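Local coordinates for extracellular solute-binding protein, family 1 (Bifidobacterium longum subsp. infantis ATCC 15697, PDB 3QUF), which probably captures a solute outside the cell, possibly a carbohydrate, and delivers it to an ABC transporter for uptake, at residues K29-F34 and D56-V61; F38-I43 and V61-D66; G44-G49 and K318-Y323; T85-T90 and A304-A309. All coordinates share one frame; numbering follows the deposited sequence.

Contact 1. Residues K29-F34 and D56-V61; sequences KTKISF and DITLDV
A parallel strand pair, the two strands of a beta-alpha-beta unit, forms where Thr-30 to Phe-34 runs beside Ile-57 to Val-61, with the short axes 4.6 Å apart and 26° from parallel. Five backbone bonds zip the pair. Ile-32 sits at the centre of the ladder: its N donates to Thr-58 O at 2.9 Å, and its O accepts from Asp-60 N. Phe-34 N continues the ladder to Asp-60 O. At the other end Thr-30 N reaches Asp-56 O at 2.8 Å, and a water bridges Thr-30 OG1 to that same carbonyl oxygen. On the face bearing the apolar residues, Ile-32 holds CG1 between its own backbone N and carbonyl carbon (chi1 56°). This places CG1 3.7 Å from Leu-59 CD1, while Ile-32 CD1 lies 3.7 Å from Ile-57 CG2. Leu-59 CD1 also touches Phe-34 CB at 3.8 Å, and Val-61 CG1 runs alongside the Phe-34 ring, 4.0 Å from CD2. The face carrying Lys-31, Ser-33 and Asp-60 is more polar. Helices 40-53 and 311-324 cover the apolar face, and strand 86-89 continues the sheet beyond strand 30-36.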
loop_
_atom_site.group_PDB
_atom_site.type_symbol
_atom_site.label_atom_id
_atom_site.label_comp_id
_atom_site.label_asym_id
_atom_site.label_seq_id
_atom_site.Cartn_x
_atom_site.Cartn_y
_atom_site.Cartn_z
ATOM N N LYS A 29 32.694 15.153 15.757
ATOM C CA LYS A 29 31.360 14.514 15.859
ATOM C C LYS A 29 30.297 15.406 15.234
ATOM O O LYS A 29 30.409 16.605 15.279
ATOM C CB LYS A 29 30.929 14.261 17.293
ATOM C CG LYS A 29 31.666 13.113 18.008
ATOM C CD LYS A 29 30.762 12.502 19.107
ATOM C CE LYS A 29 31.255 11.124 19.548
ATOM N NZ LYS A 29 32.735 11.084 19.694
ATOM N N THR A 30 29.265 14.798 14.670
ATOM C CA THR A 30 28.178 15.557 14.094
ATOM C C THR A 30 26.897 15.096 14.750
ATOM O O THR A 30 26.582 13.908 14.719
ATOM C CB THR A 30 28.079 15.292 12.580
ATOM O OG1 THR A 30 29.296 15.746 11.943
ATOM C CG2 THR A 30 26.860 16.028 11.973
ATOM N N LYS A 31 26.174 16.032 15.337
ATOM C CA LYS A 31 24.882 15.758 15.954
ATOM C C LYS A 31 23.749 15.915 14.942
ATOM O O LYS A 31 23.613 16.991 14.360
ATOM C CB LYS A 31 24.654 16.753 17.085
ATOM C CG LYS A 31 25.701 16.690 18.176
ATOM C CD LYS A 31 25.254 17.503 19.374
ATOM C CE LYS A 31 23.797 17.247 19.698
ATOM N NZ LYS A 31 23.555 15.902 20.270
ATOM N N ILE A 32 22.931 14.887 14.765
ATOM C CA ILE A 32 21.717 14.969 13.930
ATOM C C ILE A 32 20.504 14.448 14.687
ATOM O O ILE A 32 20.669 13.760 15.714
ATOM C CB ILE A 32 21.854 14.241 12.587
ATOM C CG1 ILE A 32 22.252 12.757 12.759
ATOM C CG2 ILE A 32 22.901 14.995 11.729
ATOM C CD1 ILE A 32 22.248 11.954 11.435
ATOM N N SER A 33 19.311 14.831 14.222
ATOM C CA SER A 33 18.074 14.395 14.819
ATOM C C SER A 33 17.199 13.673 13.812
ATOM O O SER A 33 17.301 13.896 12.603
ATOM C CB SER A 33 17.308 15.567 15.423
ATOM O OG SER A 33 17.139 16.560 14.440
ATOM N N PHE A 34 16.343 12.794 14.315
ATOM C CA PHE A 34 15.416 12.022 13.490
ATOM C C PHE A 34 14.093 12.056 14.201
ATOM O O PHE A 34 14.037 11.658 15.375
ATOM C CB PHE A 34 15.945 10.596 13.359
ATOM C CG PHE A 34 15.036 9.597 12.651
ATOM C CD1 PHE A 34 14.083 9.951 11.733
ATOM C CD2 PHE A 34 15.196 8.241 12.933
ATOM C CE1 PHE A 34 13.264 8.978 11.125
ATOM C CE2 PHE A 34 14.392 7.282 12.344
ATOM C CZ PHE A 34 13.440 7.632 11.467
ATOM N N ASP A 56 31.282 8.817 14.830
ATOM C CA ASP A 56 31.379 10.227 14.593
ATOM C C ASP A 56 30.004 10.908 14.519
ATOM O O ASP A 56 29.938 12.110 14.330
ATOM C CB ASP A 56 32.091 10.417 13.228
ATOM C CG ASP A 56 31.360 9.712 12.035
ATOM O OD1 ASP A 56 31.025 8.471 12.057
ATOM O OD2 ASP A 56 31.093 10.453 11.042
ATOM N N ILE A 57 28.931 10.123 14.557
ATOM C CA ILE A 57 27.572 10.689 14.415
ATOM C C ILE A 57 26.777 10.413 15.658
ATOM O O ILE A 57 26.720 9.259 16.103
ATOM C CB ILE A 57 26.869 10.155 13.172
ATOM C CG1 ILE A 57 27.721 10.504 11.936
ATOM C CG2 ILE A 57 25.356 10.682 13.077
ATOM C CD1 ILE A 57 27.281 9.899 10.649
ATOM N N THR A 58 26.198 11.465 16.231
ATOM C CA THR A 58 25.301 11.339 17.360
ATOM C C THR A 58 23.885 11.522 16.832
ATOM O O THR A 58 23.576 12.611 16.355
ATOM C CB THR A 58 25.578 12.442 18.416
ATOM O OG1 THR A 58 26.926 12.321 18.931
ATOM C CG2 THR A 58 24.555 12.340 19.578
ATOM N N LEU A 59 23.046 10.499 16.960
ATOM C CA LEU A 59 21.670 10.553 16.464
ATOM C C LEU A 59 20.675 10.651 17.623
ATOM O O LEU A 59 20.666 9.793 18.513
ATOM C CB LEU A 59 21.415 9.346 15.584
ATOM C CG LEU A 59 20.047 9.193 14.946
ATOM C CD1 LEU A 59 19.717 10.407 14.083
ATOM C CD2 LEU A 59 19.894 7.896 14.078
ATOM N N ASP A 60 19.933 11.743 17.674
ATOM C CA ASP A 60 18.877 11.971 18.676
ATOM C C ASP A 60 17.560 11.640 17.998
ATOM O O ASP A 60 17.169 12.312 17.042
ATOM C CB ASP A 60 18.877 13.434 19.145
ATOM C CG ASP A 60 17.761 13.745 20.159
ATOM O OD1 ASP A 60 17.307 12.832 20.869
ATOM O OD2 ASP A 60 17.349 14.917 20.254
ATOM N N VAL A 61 16.883 10.604 18.479
ATOM C CA VAL A 61 15.646 10.144 17.896
ATOM C C VAL A 61 14.459 10.432 18.777
ATOM O O VAL A 61 14.511 10.146 19.989
ATOM C CB VAL A 61 15.691 8.634 17.578
ATOM C CG1 VAL A 61 14.422 8.180 16.808
ATOM C CG2 VAL A 61 16.924 8.295 16.785
HETATM O O HOH W 1 31.229 13.891 11.929
#

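Contact 2. Residues F38-I43 and V61-D66; sequences FKDNQI and VQYGQD
Lys-39 O is gripped by two backbone donors, Gln-42 N at 2.9 Å and Ile-43 N at 3.0 Å, which makes Lys-39 the residue from which helix 40-53 starts. The same residue also reaches across to the segment Val-61 to Asp-66. Its side chain is extended through chi3 and bends only at chi4 (59°), and this carries NZ to Gln-65 O at 3.1 Å. The ammonium group stands above the carbonyl plane, 56° out of it, so the bond does not lie on a lone pair. Lys-39 is the N-cap, and its backbone N donates to OE1 of the N3 residue, Gln-42, at 2.9 Å, in the plane of that amide.

The ring of Tyr-63 fills the angle between the strand end and this first turn. Phe-38 O meets the ring edge in plane, 3.3 Å from Tyr-63 CD1. Asp-40 CB lies over one face as a CH-pi contact, 4.2 Å from the centroid, and Val-61 CG1 covers the opposite face. The carboxylate of Asp-40 stands almost perpendicular to the ring, at 89°. Ile-43 CG2 comes to the edge, 4.0 Å from Tyr-63 CE1.

Within the beta-alpha-beta unit, the contact joins the start of the connecting helix to the end of strand 57-63. With Asp-40 CB and Val-61 CG1 on its two faces and Phe-38 O at its edge, the Tyr-63 ring is probably held in its orientation mainly by packing, whereas the exposed Lys-39 probably adds only a modest electrostatic tie to a neutral carbonyl.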
loop_
_atom_site.group_PDB
_atom_site.type_symbol
_atom_site.label_atom_id
_atom_site.label_comp_id
_atom_site.label_asym_id
_atom_site.label_seq_id
_atom_site.Cartn_x
_atom_site.Cartn_y
_atom_site.Cartn_z
ATOM N N PHE A 38 7.993 5.882 12.799
ATOM C CA PHE A 38 8.080 4.495 13.282
ATOM C C PHE A 38 8.395 4.472 14.747
ATOM O O PHE A 38 9.218 5.244 15.256
ATOM C CB PHE A 38 9.167 3.781 12.477
ATOM C CG PHE A 38 8.833 3.658 11.034
ATOM C CD1 PHE A 38 7.894 2.745 10.608
ATOM C CD2 PHE A 38 9.357 4.552 10.082
ATOM C CE1 PHE A 38 7.563 2.669 9.264
ATOM C CE2 PHE A 38 9.003 4.464 8.769
ATOM C CZ PHE A 38 8.112 3.536 8.370
ATOM N N LYS A 39 7.742 3.547 15.446
ATOM C CA LYS A 39 8.005 3.349 16.840
ATOM C C LYS A 39 9.349 2.635 17.067
ATOM O O LYS A 39 9.915 2.025 16.159
ATOM C CB LYS A 39 6.868 2.564 17.464
ATOM C CG LYS A 39 5.548 3.387 17.516
ATOM C CD LYS A 39 4.512 2.740 18.431
ATOM C CE LYS A 39 3.567 3.805 19.025
ATOM N NZ LYS A 39 2.876 4.538 17.915
ATOM N N ASP A 40 9.830 2.681 18.306
ATOM C CA ASP A 40 11.078 2.008 18.623
ATOM C C ASP A 40 11.004 0.520 18.290
ATOM O O ASP A 40 12.005 -0.049 17.889
ATOM C CB ASP A 40 11.477 2.235 20.093
ATOM C CG ASP A 40 12.769 1.518 20.468
ATOM O OD1 ASP A 40 13.864 1.970 20.091
ATOM O OD2 ASP A 40 12.646 0.499 21.145
ATOM N N ASN A 41 9.835 -0.109 18.439
ATOM C CA ASN A 41 9.761 -1.558 18.160
ATOM C C ASN A 41 9.868 -1.852 16.681
ATOM O O ASN A 41 10.084 -2.993 16.322
ATOM C CB ASN A 41 8.549 -2.265 18.769
ATOM C CG ASN A 41 7.215 -1.648 18.405
ATOM O OD1 ASN A 41 7.017 -1.084 17.348
ATOM N ND2 ASN A 41 6.242 -1.829 19.312
ATOM N N GLN A 42 9.743 -0.834 15.844
ATOM C CA GLN A 42 9.933 -1.003 14.388
ATOM C C GLN A 42 11.302 -0.559 13.875
ATOM O O GLN A 42 11.880 -1.187 12.985
ATOM C CB GLN A 42 8.876 -0.219 13.640
ATOM C CG GLN A 42 7.451 -0.722 13.842
ATOM C CD GLN A 42 6.399 0.339 13.431
ATOM O OE1 GLN A 42 6.337 1.478 13.964
ATOM N NE2 GLN A 42 5.557 -0.047 12.501
ATOM N N ILE A 43 11.821 0.545 14.405
ATOM C CA ILE A 43 13.068 1.131 13.867
ATOM C C ILE A 43 14.233 1.188 14.858
ATOM O O ILE A 43 15.349 1.544 14.476
ATOM C CB ILE A 43 12.775 2.548 13.267
ATOM C CG1 ILE A 43 13.782 2.907 12.161
ATOM C CG2 ILE A 43 12.715 3.584 14.357
ATOM C CD1 ILE A 43 13.296 3.739 11.074
ATOM N N VAL A 61 16.883 10.604 18.479
ATOM C CA VAL A 61 15.646 10.144 17.896
ATOM C C VAL A 61 14.459 10.432 18.777
ATOM O O VAL A 61 14.511 10.146 19.989
ATOM C CB VAL A 61 15.691 8.634 17.578
ATOM C CG1 VAL A 61 14.422 8.180 16.808
ATOM C CG2 VAL A 61 16.924 8.295 16.785
ATOM N N GLN A 62 13.433 11.039 18.186
ATOM C CA GLN A 62 12.117 11.167 18.778
ATOM C C GLN A 62 11.082 10.393 17.985
ATOM O O GLN A 62 11.153 10.231 16.762
ATOM C CB GLN A 62 11.742 12.628 18.950
ATOM C CG GLN A 62 12.794 13.363 19.782
ATOM C CD GLN A 62 12.241 14.509 20.629
ATOM O OE1 GLN A 62 12.002 15.600 20.124
ATOM N NE2 GLN A 62 12.069 14.264 21.944
ATOM N N TYR A 63 10.109 9.856 18.705
ATOM C CA TYR A 63 9.171 8.885 18.108
ATOM C C TYR A 63 7.758 9.499 18.105
ATOM O O TYR A 63 7.333 10.124 19.093
ATOM C CB TYR A 63 9.276 7.546 18.853
ATOM C CG TYR A 63 10.670 6.881 18.869
ATOM C CD1 TYR A 63 11.027 5.989 17.900
ATOM C CD2 TYR A 63 11.628 7.123 19.893
ATOM C CE1 TYR A 63 12.288 5.368 17.869
ATOM C CE2 TYR A 63 12.915 6.481 19.861
ATOM C CZ TYR A 63 13.219 5.607 18.836
ATOM O OH TYR A 63 14.461 4.939 18.728
ATOM N N GLY A 64 7.048 9.403 16.974
ATOM C CA GLY A 64 5.670 9.865 16.881
ATOM C C GLY A 64 4.796 8.983 17.771
ATOM O O GLY A 64 5.111 7.796 17.990
ATOM N N GLN A 65 3.725 9.589 18.298
ATOM C CA GLN A 65 2.762 8.897 19.171
ATOM C C GLN A 65 1.688 8.192 18.354
ATOM O O GLN A 65 1.313 7.073 18.670
ATOM C CB GLN A 65 2.153 9.883 20.189
ATOM C CG GLN A 65 3.190 10.416 21.217
ATOM C CD GLN A 65 2.655 11.494 22.186
ATOM O OE1 GLN A 65 1.656 12.168 21.910
ATOM N NE2 GLN A 65 3.341 11.656 23.332
ATOM N N ASP A 66 1.232 8.828 17.276
ATOM C CA ASP A 66 0.272 8.239 16.355
ATOM C C ASP A 66 0.316 9.099 15.105
ATOM O O ASP A 66 0.824 10.227 15.174
ATOM C CB ASP A 66 -1.149 8.173 16.971
ATOM C CG ASP A 66 -1.711 9.543 17.349
ATOM O OD1 ASP A 66 -2.027 10.338 16.430
ATOM O OD2 ASP A 66 -1.854 9.822 18.568
#

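Contact 3. Residues G44-G49 and K318-Y323; sequences GEVVKG and KKFLAY
Tyr-323 and Val-46 make the close part of this helix-helix contact: Tyr-323 CE2 stands 3.4 Å from Val-46 O and 3.9 Å from Val-46 CG1, which meets the phenol at its edge, in plane. The torsion that sets CG of Tyr-323 opposite its backbone N (chi1 -179°) sends the ring straight across to the other helix. There the phenol oxygen OH rests 3.4 Å from Gly-49 CA. A side chain at Gly-49 would point at that hydroxyl and clash with it, so the glycine is what admits the ring end.

Packing is looser around Phe-320, where Val-46 CG1 approaches CE1 at 4.2 Å and Val-47 CG2 stays 4.5 Å from CZ. The axes of the short segments cross at 122°, 10.8 Å apart, a spacing bridged by these two aromatic rings. Helices 40-53 and 311-324 both pack on the sheet that holds strands 30-36 and 57-63; Phe-320 touches Leu-59 of that sheet and meets the ring of Phe-50, on helix 40-53, edge-to-face.

The polar margin lies at the Tyr-323 hydroxyl. A water donates both to Tyr-323 OH at 2.7 Å and to Glu-45 O at 2.9 Å, and the hydroxyl is also hydrogen-bonded to Glu-328 OE2. A leucine in place of Tyr-323 would probably leave Glu-328 and the water without their shared hydroxyl and open a gap against Gly-49.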
loop_
_atom_site.group_PDB
_atom_site.type_symbol
_atom_site.label_atom_id
_atom_site.label_comp_id
_atom_site.label_asym_id
_atom_site.label_seq_id
_atom_site.Cartn_x
_atom_site.Cartn_y
_atom_site.Cartn_z
ATOM N N GLY A 44 13.999 0.805 16.118
ATOM C CA GLY A 44 15.026 0.944 17.145
ATOM C C GLY A 44 16.305 0.181 16.858
ATOM O O GLY A 44 17.383 0.679 17.143
ATOM N N GLU A 45 16.189 -1.040 16.330
ATOM C CA GLU A 45 17.374 -1.843 15.989
ATOM C C GLU A 45 18.172 -1.221 14.856
ATOM O O GLU A 45 19.431 -1.314 14.827
ATOM C CB GLU A 45 17.025 -3.295 15.623
ATOM C CG GLU A 45 18.269 -4.107 15.196
ATOM C CD GLU A 45 18.034 -5.609 15.087
ATOM O OE1 GLU A 45 16.867 -6.041 15.144
ATOM O OE2 GLU A 45 19.034 -6.354 14.966
ATOM N N VAL A 46 17.475 -0.589 13.907
ATOM C CA VAL A 46 18.161 0.149 12.854
ATOM C C VAL A 46 18.983 1.291 13.471
ATOM O O VAL A 46 20.179 1.463 13.179
ATOM C CB VAL A 46 17.161 0.719 11.792
ATOM C CG1 VAL A 46 17.877 1.606 10.785
ATOM C CG2 VAL A 46 16.432 -0.405 11.079
ATOM N N VAL A 47 18.344 2.071 14.332
ATOM C CA VAL A 47 19.012 3.188 15.010
ATOM C C VAL A 47 20.242 2.688 15.778
ATOM O O VAL A 47 21.321 3.236 15.625
ATOM C CB VAL A 47 18.007 3.989 15.861
ATOM C CG1 VAL A 47 18.706 5.035 16.755
ATOM C CG2 VAL A 47 17.043 4.716 14.928
ATOM N N LYS A 48 20.059 1.628 16.560
ATOM C CA LYS A 48 21.141 1.066 17.380
ATOM C C LYS A 48 22.311 0.624 16.520
ATOM O O LYS A 48 23.473 0.958 16.794
ATOM C CB LYS A 48 20.608 -0.074 18.243
ATOM C CG LYS A 48 19.744 0.428 19.399
ATOM C CD LYS A 48 19.264 -0.735 20.311
ATOM C CE LYS A 48 17.830 -0.502 20.906
ATOM N NZ LYS A 48 16.660 -1.086 20.106
ATOM N N GLY A 49 22.002 -0.094 15.449
ATOM C CA GLY A 49 23.035 -0.575 14.532
ATOM C C GLY A 49 23.782 0.545 13.873
ATOM O O GLY A 49 25.005 0.527 13.783
ATOM N N LYS A 318 22.719 11.513 5.199
ATOM C CA LYS A 318 22.895 10.653 4.036
ATOM C C LYS A 318 23.508 9.296 4.446
ATOM O O LYS A 318 23.151 8.261 3.857
ATOM C CB LYS A 318 23.748 11.326 2.973
ATOM C CG LYS A 318 23.011 12.485 2.312
ATOM C CD LYS A 318 23.879 13.205 1.263
ATOM C CE LYS A 318 23.188 14.386 0.620
ATOM N NZ LYS A 318 24.142 15.151 -0.245
ATOM N N LYS A 319 24.430 9.307 5.410
ATOM C CA LYS A 319 24.965 8.025 5.925
ATOM C C LYS A 319 23.886 7.174 6.599
ATOM O O LYS A 319 23.900 5.950 6.500
ATOM C CB LYS A 319 26.137 8.262 6.879
ATOM C CG LYS A 319 27.399 8.694 6.168
ATOM C CD LYS A 319 28.571 8.767 7.157
ATOM C CE LYS A 319 29.886 9.185 6.492
ATOM N NZ LYS A 319 31.067 8.820 7.360
ATOM N N PHE A 320 22.933 7.807 7.277
ATOM C CA PHE A 320 21.822 7.090 7.863
ATOM C C PHE A 320 20.900 6.472 6.803
ATOM O O PHE A 320 20.585 5.282 6.865
ATOM C CB PHE A 320 21.016 7.972 8.796
ATOM C CG PHE A 320 19.903 7.243 9.480
ATOM C CD1 PHE A 320 20.162 6.292 10.453
ATOM C CD2 PHE A 320 18.587 7.485 9.126
ATOM C CE1 PHE A 320 19.130 5.618 11.048
ATOM C CE2 PHE A 320 17.549 6.841 9.755
ATOM C CZ PHE A 320 17.797 5.906 10.699
ATOM N N LEU A 321 20.582 7.244 5.758
ATOM C CA LEU A 321 19.782 6.702 4.640
ATOM C C LEU A 321 20.509 5.570 3.943
ATOM O O LEU A 321 19.891 4.558 3.596
ATOM C CB LEU A 321 19.341 7.815 3.688
ATOM C CG LEU A 321 18.004 8.486 4.101
ATOM C CD1 LEU A 321 18.037 9.220 5.355
ATOM C CD2 LEU A 321 17.517 9.446 2.976
ATOM N N ALA A 322 21.813 5.697 3.791
ATOM C CA ALA A 322 22.616 4.641 3.198
ATOM C C ALA A 322 22.594 3.381 4.023
ATOM O O ALA A 322 22.584 2.284 3.469
ATOM C CB ALA A 322 24.061 5.119 2.982
ATOM N N TYR A 323 22.642 3.535 5.356
ATOM C CA TYR A 323 22.550 2.395 6.258
ATOM C C TYR A 323 21.203 1.719 6.190
ATOM O O TYR A 323 21.094 0.475 6.219
ATOM C CB TYR A 323 22.853 2.844 7.702
ATOM C CG TYR A 323 22.791 1.691 8.680
ATOM C CD1 TYR A 323 23.843 0.807 8.798
ATOM C CD2 TYR A 323 21.674 1.470 9.436
ATOM C CE1 TYR A 323 23.782 -0.249 9.688
ATOM C CE2 TYR A 323 21.593 0.391 10.330
ATOM C CZ TYR A 323 22.653 -0.452 10.428
ATOM O OH TYR A 323 22.634 -1.520 11.298
HETATM O O HOH W 2 20.485 -2.561 12.489
#

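Contact 4. Residues T85-T90 and A304-A309; sequences TIFNLT and AIASRA
Three backbone hydrogen bonds tie Thr-85 to Phe-87 against Ala-304 to Ala-306. Phe-87 and Ala-304 exchange two of them as a hydrogen-bonded antiparallel pair: Phe-87 N donates to Ala-304 O at 3.0 Å, and Ala-304 N returns a bond to Phe-87 O at 2.9 Å, almost in line with that carbonyl (165°). The third, Ala-306 N to Thr-85 O at 2.8 Å, is nearly straight at the hydrogen, but its donor stands above the carbonyl plane, 41° out of it. Thr-85 O also receives the CA-H of Ile-305. Between these bonds, Ile-86 and Ile-305 form the non-hydrogen-bonded pair, so their own backbone groups turn outward: Ile-86 bonds Ser-33 and Tyr-35, while Ile-305 bonds Leu-104.

Here strand 295-305, returning late in the chain, pairs antiparallel with strand 86-89 inside the mixed sheet, and 86-89 in turn runs parallel to strand 30-36. The polar ends of the buried side chains are met by other parts of the fold. Thr-85 OG1 accepts from Ser-33 N, and Asn-88 uses both amide atoms, OD1 taking Tyr-37 N and ND2 giving to Gly-302 O.

Phe-87 holds its ring over the neighbouring strand because CG lies between the backbone N and carbonyl carbon (chi1 55°). Its CE1 meets Ala-304 CB at 3.6 Å, and CE2 stands 3.6 Å from Ala-306 N. Replacing Phe-87 with a serine would probably open a gap over Ala-304 and Ala-306 and strip their cover. Leu-89 CG adds a touch on Ala-304 CB at 4.0 Å, and helix 67-79 packs on the Phe-87 ring through Tyr-70, Leu-74 and Leu-78.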
loop_
_atom_site.group_PDB
_atom_site.type_symbol
_atom_site.label_atom_id
_atom_site.label_comp_id
_atom_site.label_asym_id
_atom_site.label_seq_id
_atom_site.Cartn_x
_atom_site.Cartn_y
_atom_site.Cartn_z
ATOM N N THR A 85 16.714 16.628 11.326
ATOM C CA THR A 85 17.531 16.320 10.162
ATOM C C THR A 85 16.937 15.265 9.244
ATOM O O THR A 85 17.115 15.317 7.999
ATOM C CB THR A 85 18.938 15.869 10.590
ATOM O OG1 THR A 85 19.367 16.531 11.776
ATOM C CG2 THR A 85 19.925 16.106 9.465
ATOM N N ILE A 86 16.328 14.246 9.848
ATOM C CA ILE A 86 15.705 13.148 9.153
ATOM C C ILE A 86 14.269 13.034 9.648
ATOM O O ILE A 86 13.973 13.284 10.825
ATOM C CB ILE A 86 16.422 11.836 9.413
ATOM C CG1 ILE A 86 17.897 11.912 9.061
ATOM C CG2 ILE A 86 15.741 10.682 8.638
ATOM C CD1 ILE A 86 18.812 11.070 9.940
ATOM N N PHE A 87 13.387 12.737 8.727
ATOM C CA PHE A 87 11.974 12.600 9.031
ATOM C C PHE A 87 11.299 11.703 7.982
ATOM O O PHE A 87 11.925 11.290 6.988
ATOM C CB PHE A 87 11.296 13.958 9.183
ATOM C CG PHE A 87 11.487 14.847 8.012
ATOM C CD1 PHE A 87 10.662 14.756 6.911
ATOM C CD2 PHE A 87 12.564 15.746 7.989
ATOM C CE1 PHE A 87 10.897 15.576 5.785
ATOM C CE2 PHE A 87 12.774 16.559 6.879
ATOM C CZ PHE A 87 11.952 16.441 5.783
ATOM N N ASN A 88 10.011 11.451 8.158
ATOM C CA ASN A 88 9.290 10.593 7.235
ATOM C C ASN A 88 8.236 11.295 6.426
ATOM O O ASN A 88 7.511 12.153 6.938
ATOM C CB ASN A 88 8.625 9.446 8.026
ATOM C CG ASN A 88 9.616 8.462 8.594
ATOM O OD1 ASN A 88 9.769 8.327 9.805
ATOM N ND2 ASN A 88 10.366 7.752 7.687
ATOM N N LEU A 89 8.166 10.924 5.144
ATOM C CA LEU A 89 7.098 11.303 4.261
ATOM C C LEU A 89 6.113 10.147 4.269
ATOM O O LEU A 89 6.424 9.035 3.847
ATOM C CB LEU A 89 7.615 11.545 2.857
ATOM C CG LEU A 89 8.657 12.667 2.716
ATOM C CD1 LEU A 89 9.137 12.754 1.274
ATOM C CD2 LEU A 89 8.127 14.008 3.163
ATOM N N THR A 90 4.948 10.415 4.816
ATOM C CA THR A 90 3.926 9.401 4.950
ATOM C C THR A 90 2.877 9.590 3.869
ATOM O O THR A 90 2.897 10.584 3.141
ATOM C CB THR A 90 3.255 9.460 6.292
ATOM O OG1 THR A 90 2.331 10.572 6.378
ATOM C CG2 THR A 90 4.314 9.561 7.432
ATOM N N ALA A 304 13.304 11.059 4.467
ATOM C CA ALA A 304 13.724 12.320 3.879
ATOM C C ALA A 304 14.704 13.032 4.798
ATOM O O ALA A 304 14.777 12.760 6.021
ATOM C CB ALA A 304 12.483 13.194 3.635
ATOM N N ILE A 305 15.491 13.914 4.200
ATOM C CA ILE A 305 16.459 14.740 4.908
ATOM C C ILE A 305 15.995 16.223 4.816
ATOM O O ILE A 305 15.461 16.658 3.803
ATOM C CB ILE A 305 17.883 14.557 4.276
ATOM C CG1 ILE A 305 18.332 13.106 4.368
ATOM C CG2 ILE A 305 18.888 15.508 4.924
ATOM C CD1 ILE A 305 19.648 12.772 3.664
ATOM N N ALA A 306 16.236 16.987 5.875
ATOM C CA ALA A 306 15.886 18.416 5.936
ATOM C C ALA A 306 16.752 19.197 4.950
ATOM O O ALA A 306 17.991 19.082 4.966
ATOM C CB ALA A 306 16.122 18.969 7.324
ATOM N N SER A 307 16.121 20.044 4.157
ATOM C CA SER A 307 16.888 21.001 3.365
ATOM C C SER A 307 17.528 22.086 4.239
ATOM O O SER A 307 18.570 22.643 3.863
ATOM C CB SER A 307 16.029 21.596 2.274
ATOM O OG SER A 307 14.950 22.264 2.876
ATOM N N ARG A 308 16.918 22.393 5.379
ATOM C CA ARG A 308 17.442 23.358 6.332
ATOM C C ARG A 308 18.222 22.635 7.419
ATOM O O ARG A 308 17.689 22.288 8.500
ATOM C CB ARG A 308 16.311 24.200 6.930
ATOM C CG ARG A 308 16.766 25.238 7.938
ATOM C CD ARG A 308 16.011 26.493 7.838
ATOM N NE ARG A 308 14.592 26.271 8.043
ATOM C CZ ARG A 308 14.018 26.259 9.237
ATOM N NH1 ARG A 308 12.712 26.041 9.312
ATOM N NH2 ARG A 308 14.714 26.465 10.341
ATOM N N ALA A 309 19.476 22.387 7.115
ATOM C CA ALA A 309 20.389 21.588 7.967
ATOM C C ALA A 309 21.763 21.992 7.509
ATOM O O ALA A 309 21.914 22.447 6.385
ATOM C CB ALA A 309 20.215 20.111 7.796
#

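In the fold
All four contacts lie in the same lobe, their centres 11 to 16 Å apart. Contacts 1, 2 and 4 reach a single mixed sheet, in which strand 30-36 stands between strands 57-63 and 86-89. Contacts 1 and 2 share Val-61 and strand 57-63, and their segments alternate along the chain. Contact 3 sets helix 40-53, also used by contact 2, against helix 311-324; its Phe-320 packs on Phe-34 of contact 1 and Ile-86 of contact 4. Contact 4 opens after contacts 1 and 2 close. Because contacts 3 and 4 bring in residues beyond 300, the lobe is built from distant chain parts, as in two-lobed periplasmic-type binding proteins.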